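Local coordinates for protein threonine phosphate decarboxylase-like enzyme (Sulfurospirillum multivorans, PDB 6OUX) that decarboxylates L-serine O-phosphate to ethanolamine O-phosphate with the help of pyridoxal phosphate, supplying a precursor for norcobamide biosynthesis, at residues I45-L50 and A371-E376; N52-E57 and R299-K304. One frame throughout, in Å; residues are numbered along the deposited sequence.

How the contacts relate
Contact 1 is the more buried of the two and sits where strand 45-46 and the chain beyond it meet the end of strand 367-371; contact 2, partly buried, packs the first turn of helix 53-68 against helix 289-314. The first rests on a backbone hydrogen bond and a folded arginine, the second on amides stacked on tyrosines and on two ring edges that meet, without a hydrogen bond between its segments. Strand 45-46 and helix 53-68 are consecutive, and the contacts touch: the hydroxyl of Tyr302 probably hydrogen-bonds to Gly372 O and that of Tyr54 to Arg375 N. Thus 371-376, running from strand 367-371 into the start of helix 375-388, is held by contact 1 and both tyrosines of contact 2.

Contact 1. Residues I45-L50 and A371-E376; sequences IDACYL and AGRTRE
The side chain of Arg373 doubles back over residues 45-49, its middle methylenes lying against Ile45 and Ala47. Bends at chi2 (-40°) and chi3 (-63°) fold the chain, and CG passes Ile45 CG2 at 4.1 Å. Ala47 leaves room for this aliphatic part. Farther out, Asp46 O sits over one face of the guanidinium, 3.8 Å from NE, too far for a hydrogen bond. The Tyr49 ring crosses the arginine at about a right angle, its plane turned 48° from the guanidinium; OH comes within 3.4 Å of NH2, but the angle is poor for a bond. The backbones are joined by Ala371 N, which donates to Ala47 O over 2.9 Å. The small Ala371 lets the chains come this close: its CB fits against Tyr49 O at 3.3 Å and meets Leu50 CD2. Asp46 OD1 accepts from Cys48 N, an Asx turn after the strand, while OD2 bonds to His27. Cys48 O accepts a hydrogen bond from NH2 of Arg369, which probably binds O-phospho-L-serine, and Leu50 packs beside that arginine, so this turn probably helps to position it, consistent with the class-II aminotransferase family of fold-type I PLP enzymes.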
loop_
_atom_site.group_PDB
_atom_site.type_symbol
_atom_site.label_atom_id
_atom_site.label_comp_id
_atom_site.label_asym_id
_atom_site.label_seq_id
_atom_site.Cartn_x
_atom_site.Cartn_y
_atom_site.Cartn_z
ATOM N N ILE A 45 9.033 20.744 16.515
ATOM C CA ILE A 45 9.442 20.776 15.110
ATOM C C ILE A 45 10.017 19.412 14.791
ATOM O O ILE A 45 11.046 19.023 15.371
ATOM C CB ILE A 45 10.498 21.880 14.841
ATOM C CG1 ILE A 45 9.909 23.253 15.137
ATOM C CG2 ILE A 45 10.987 21.806 13.390
ATOM C CD1 ILE A 45 10.966 24.337 15.150
ATOM N N ASP A 46 9.390 18.704 13.857
ATOM C CA ASP A 46 9.953 17.447 13.403
ATOM C C ASP A 46 10.686 17.768 12.128
ATOM O O ASP A 46 10.068 17.992 11.070
ATOM C CB ASP A 46 8.847 16.392 13.182
ATOM C CG ASP A 46 9.381 15.057 12.658
ATOM O OD1 ASP A 46 10.611 14.865 12.336
ATOM O OD2 ASP A 46 8.520 14.143 12.596
ATOM N N ALA A 47 12.004 17.787 12.186
ATOM C CA ALA A 47 12.783 17.947 10.934
ATOM C C ALA A 47 13.498 16.655 10.473
ATOM O O ALA A 47 14.543 16.719 9.853
ATOM C CB ALA A 47 13.756 19.110 11.076
ATOM N N CYS A 48 12.896 15.496 10.724
ATOM C CA CYS A 48 13.411 14.232 10.255
ATOM C C CYS A 48 12.829 13.792 8.937
ATOM O O CYS A 48 13.557 13.355 8.049
ATOM C CB CYS A 48 13.084 13.110 11.239
ATOM S SG CYS A 48 14.059 13.114 12.725
ATOM N N TYR A 49 11.509 13.848 8.814
ATOM C CA TYR A 49 10.883 13.427 7.575
ATOM C C TYR A 49 10.870 14.530 6.508
ATOM O O TYR A 49 10.826 15.733 6.781
ATOM C CB TYR A 49 9.460 12.869 7.788
ATOM C CG TYR A 49 8.500 13.956 8.081
ATOM C CD1 TYR A 49 8.488 14.554 9.341
ATOM C CD2 TYR A 49 7.627 14.433 7.108
ATOM C CE1 TYR A 49 7.629 15.593 9.634
ATOM C CE2 TYR A 49 6.775 15.497 7.389
ATOM C CZ TYR A 49 6.783 16.067 8.664
ATOM O OH TYR A 49 5.946 17.097 9.024
ATOM N N LEU A 50 10.896 14.074 5.277
ATOM C CA LEU A 50 11.125 14.926 4.129
ATOM C C LEU A 50 9.777 15.268 3.496
ATOM O O LEU A 50 8.955 14.400 3.206
ATOM C CB LEU A 50 12.050 14.263 3.194
ATOM C CG LEU A 50 13.295 13.666 3.850
ATOM C CD1 LEU A 50 14.069 12.926 2.807
ATOM C CD2 LEU A 50 14.182 14.715 4.507
ATOM N N ALA A 371 15.701 18.259 7.686
ATOM C CA ALA A 371 14.741 18.557 6.629
ATOM C C ALA A 371 14.372 20.035 6.689
ATOM O O ALA A 371 14.204 20.584 7.793
ATOM C CB ALA A 371 13.489 17.728 6.834
ATOM N N GLY A 372 14.213 20.679 5.554
ATOM C CA GLY A 372 13.908 22.100 5.513
ATOM C C GLY A 372 12.445 22.236 5.829
ATOM O O GLY A 372 11.634 21.430 5.333
ATOM N N ARG A 373 12.125 23.141 6.766
ATOM C CA ARG A 373 10.731 23.393 7.168
ATOM C C ARG A 373 10.204 24.765 6.660
ATOM O O ARG A 373 10.664 25.278 5.626
ATOM C CB ARG A 373 10.602 23.256 8.695
ATOM C CG ARG A 373 11.079 21.943 9.266
ATOM C CD ARG A 373 10.747 20.716 8.453
ATOM N NE ARG A 373 9.321 20.497 8.329
ATOM C CZ ARG A 373 8.761 19.746 7.380
ATOM N NH1 ARG A 373 9.517 19.084 6.457
ATOM N NH2 ARG A 373 7.433 19.650 7.357
ATOM N N THR A 374 9.262 25.359 7.379
ATOM C CA THR A 374 8.789 26.667 7.041
ATOM C C THR A 374 9.871 27.658 7.493
ATOM O O THR A 374 10.768 27.311 8.308
ATOM C CB THR A 374 7.462 26.994 7.789
ATOM O OG1 THR A 374 7.687 26.990 9.204
ATOM C CG2 THR A 374 6.351 25.972 7.462
ATOM N N ARG A 375 9.734 28.910 7.072
ATOM C CA ARG A 375 10.673 29.946 7.472
ATOM C C ARG A 375 10.773 30.078 8.976
ATOM O O ARG A 375 11.875 30.211 9.480
ATOM C CB ARG A 375 10.426 31.318 6.793
ATOM C CG ARG A 375 11.575 32.328 7.041
ATOM C CD ARG A 375 11.296 33.758 6.598
ATOM N NE ARG A 375 11.084 33.805 5.156
ATOM C CZ ARG A 375 9.961 34.212 4.548
ATOM N NH1 ARG A 375 8.909 34.674 5.242
ATOM N NH2 ARG A 375 9.888 34.151 3.228
ATOM N N GLU A 376 9.629 30.060 9.680
ATOM C CA GLU A 376 9.621 30.215 11.135
ATOM C C GLU A 376 10.341 29.053 11.823
ATOM O O GLU A 376 11.150 29.241 12.720
ATOM C CB GLU A 376 8.177 30.307 11.664
ATOM C CG GLU A 376 7.852 31.679 12.256
ATOM C CD GLU A 376 6.365 32.003 12.157
ATOM O OE1 GLU A 376 5.686 32.033 13.222
ATOM O OE2 GLU A 376 5.892 32.227 11.003
#

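Contact 2. Residues N52-E57 and R299-K304; sequences NPYASE and RKQYIK
Both Asn52 and Tyr302 carry CG anti to the backbone N (chi1 170° for Asn52), which lays the asparagine amide against the CB-CG end of Tyr302, with Asn52 CB over the ring face in a CH-pi contact. The planes of amide and ring are 29° apart and stacked, with Asn52 OD1 3.4 Å from Tyr302 CG and ND2 3.3 Å from Tyr302 CB. A second stack lies alongside: Gln301, extended beyond CG, spreads its amide over one face of the Tyr54 ring, the planes 19° apart and CD 3.5 Å from Tyr54 CD1. Its CG is also over this face, a CH-pi contact. The two tyrosines cross at about a right angle and meet at their edges, Tyr54 CD2 being 3.9 Å from Tyr302 CD1. Pro53, a residue well suited to the first turn of a helix, brings CD to 3.6 Å from Tyr302 CE1. The segment axes run nearly antiparallel. Asn52 is the N-cap of helix 53-68: OD1 accepts weak bonds from Tyr54 N and Ala55 N, while ND2 donates to Ala298 O on the facing helix, which probably limits rotation of the amide. Amide and ring faces, with apolar edges, make the interface, Gln301 at its exposed side. The tyrosine hydroxyls reach Gly372 O and Arg375 N, so the helix packing is probably tied to the position of 371-376.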
loop_
_atom_site.group_PDB
_atom_site.type_symbol
_atom_site.label_atom_id
_atom_site.label_comp_id
_atom_site.label_asym_id
_atom_site.label_seq_id
_atom_site.Cartn_x
_atom_site.Cartn_y
_atom_site.Cartn_z
ATOM N N ASN A 52 7.506 19.025 1.757
ATOM C CA ASN A 52 7.485 20.438 1.502
ATOM C C ASN A 52 6.222 20.927 2.274
ATOM O O ASN A 52 5.113 20.668 1.845
ATOM C CB ASN A 52 7.424 20.729 -0.024
ATOM C CG ASN A 52 7.164 22.218 -0.344
ATOM O OD1 ASN A 52 6.890 23.054 0.553
ATOM N ND2 ASN A 52 7.191 22.544 -1.586
ATOM N N PRO A 53 6.404 21.628 3.384
ATOM C CA PRO A 53 5.253 22.030 4.173
ATOM C C PRO A 53 4.334 23.020 3.440
ATOM O O PRO A 53 3.101 22.998 3.669
ATOM C CB PRO A 53 5.860 22.590 5.471
ATOM C CG PRO A 53 7.292 22.894 5.149
ATOM C CD PRO A 53 7.694 22.060 3.979
ATOM N N TYR A 54 4.861 23.776 2.493
ATOM C CA TYR A 54 4.006 24.625 1.651
ATOM C C TYR A 54 3.127 23.841 0.660
ATOM O O TYR A 54 1.968 24.168 0.423
ATOM C CB TYR A 54 4.834 25.687 0.936
ATOM C CG TYR A 54 5.689 26.550 1.857
ATOM C CD1 TYR A 54 5.141 27.591 2.603
ATOM C CD2 TYR A 54 7.035 26.330 1.973
ATOM C CE1 TYR A 54 5.929 28.395 3.430
ATOM C CE2 TYR A 54 7.848 27.136 2.765
ATOM C CZ TYR A 54 7.306 28.162 3.521
ATOM O OH TYR A 54 8.156 28.962 4.320
ATOM N N ALA A 55 3.632 22.742 0.109
ATOM C CA ALA A 55 2.755 21.922 -0.707
ATOM C C ALA A 55 1.777 21.128 0.147
ATOM O O ALA A 55 0.697 20.822 -0.295
ATOM C CB ALA A 55 3.558 20.958 -1.541
ATOM N N SER A 56 2.246 20.668 1.290
ATOM C CA SER A 56 1.424 19.879 2.160
ATOM C C SER A 56 0.149 20.700 2.584
ATOM O O SER A 56 -0.956 20.217 2.451
ATOM C CB SER A 56 2.318 19.475 3.338
ATOM O OG SER A 56 1.508 18.863 4.267
ATOM N N GLU A 57 0.336 21.961 2.976
ATOM C CA GLU A 57 -0.751 22.892 3.356
ATOM C C GLU A 57 -1.666 23.097 2.172
ATOM O O GLU A 57 -2.865 23.034 2.343
ATOM C CB GLU A 57 -0.249 24.284 3.848
ATOM C CG GLU A 57 0.669 24.237 5.059
ATOM C CD GLU A 57 0.815 25.531 5.854
ATOM O OE1 GLU A 57 0.339 26.612 5.413
ATOM O OE2 GLU A 57 1.447 25.465 6.939
ATOM N N ARG A 299 6.332 25.069 -4.697
ATOM C CA ARG A 299 7.620 24.422 -4.965
ATOM C C ARG A 299 8.707 25.505 -5.014
ATOM O O ARG A 299 9.670 25.406 -4.305
ATOM C CB ARG A 299 7.513 23.692 -6.284
ATOM C CG ARG A 299 8.733 22.840 -6.651
ATOM C CD ARG A 299 8.695 22.205 -8.018
ATOM N NE ARG A 299 8.739 23.242 -9.050
ATOM C CZ ARG A 299 9.833 23.897 -9.472
ATOM N NH1 ARG A 299 11.064 23.590 -9.036
ATOM N NH2 ARG A 299 9.696 24.833 -10.407
ATOM N N LYS A 300 8.473 26.574 -5.769
ATOM C CA LYS A 300 9.407 27.680 -5.843
ATOM C C LYS A 300 9.592 28.432 -4.541
ATOM O O LYS A 300 10.710 28.783 -4.207
ATOM C CB LYS A 300 9.073 28.685 -6.944
ATOM C CG LYS A 300 9.189 28.131 -8.333
ATOM C CD LYS A 300 9.231 29.241 -9.392
ATOM C CE LYS A 300 7.922 29.465 -10.079
ATOM N NZ LYS A 300 7.920 29.137 -11.535
ATOM N N GLN A 301 8.507 28.602 -3.787
ATOM C CA GLN A 301 8.576 29.188 -2.472
ATOM C C GLN A 301 9.439 28.373 -1.547
ATOM O O GLN A 301 10.269 28.928 -0.785
ATOM C CB GLN A 301 7.142 29.305 -1.932
ATOM C CG GLN A 301 6.944 29.771 -0.518
ATOM C CD GLN A 301 5.466 29.801 -0.149
ATOM O OE1 GLN A 301 4.655 28.996 -0.659
ATOM N NE2 GLN A 301 5.116 30.676 0.743
ATOM N N TYR A 302 9.235 27.055 -1.563
ATOM C CA TYR A 302 10.050 26.151 -0.773
ATOM C C TYR A 302 11.552 26.155 -1.181
ATOM O O TYR A 302 12.424 26.154 -0.311
ATOM C CB TYR A 302 9.505 24.727 -0.803
ATOM C CG TYR A 302 10.217 23.823 0.178
ATOM C CD1 TYR A 302 10.085 23.940 1.528
ATOM C CD2 TYR A 302 11.088 22.868 -0.282
ATOM C CE1 TYR A 302 10.772 23.107 2.412
ATOM C CE2 TYR A 302 11.778 22.036 0.586
ATOM C CZ TYR A 302 11.581 22.131 1.926
ATOM O OH TYR A 302 12.308 21.273 2.718
ATOM N N ILE A 303 11.861 26.135 -2.461
ATOM C CA ILE A 303 13.260 26.246 -2.862
ATOM C C ILE A 303 13.874 27.570 -2.359
ATOM O O ILE A 303 15.051 27.588 -1.860
ATOM C CB ILE A 303 13.397 26.175 -4.377
ATOM C CG1 ILE A 303 13.044 24.788 -4.873
ATOM C CG2 ILE A 303 14.760 26.632 -4.891
ATOM C CD1 ILE A 303 12.920 24.718 -6.377
ATOM N N LYS A 304 13.112 28.661 -2.438
ATOM C CA LYS A 304 13.634 29.961 -1.975
ATOM C C LYS A 304 13.890 29.916 -0.491
ATOM O O LYS A 304 14.935 30.378 -0.027
ATOM C CB LYS A 304 12.762 31.151 -2.371
ATOM C CG LYS A 304 12.817 31.437 -3.871
ATOM C CD LYS A 304 11.871 32.573 -4.280
ATOM C CE LYS A 304 11.674 32.521 -5.800
ATOM N NZ LYS A 304 10.528 33.334 -6.256
#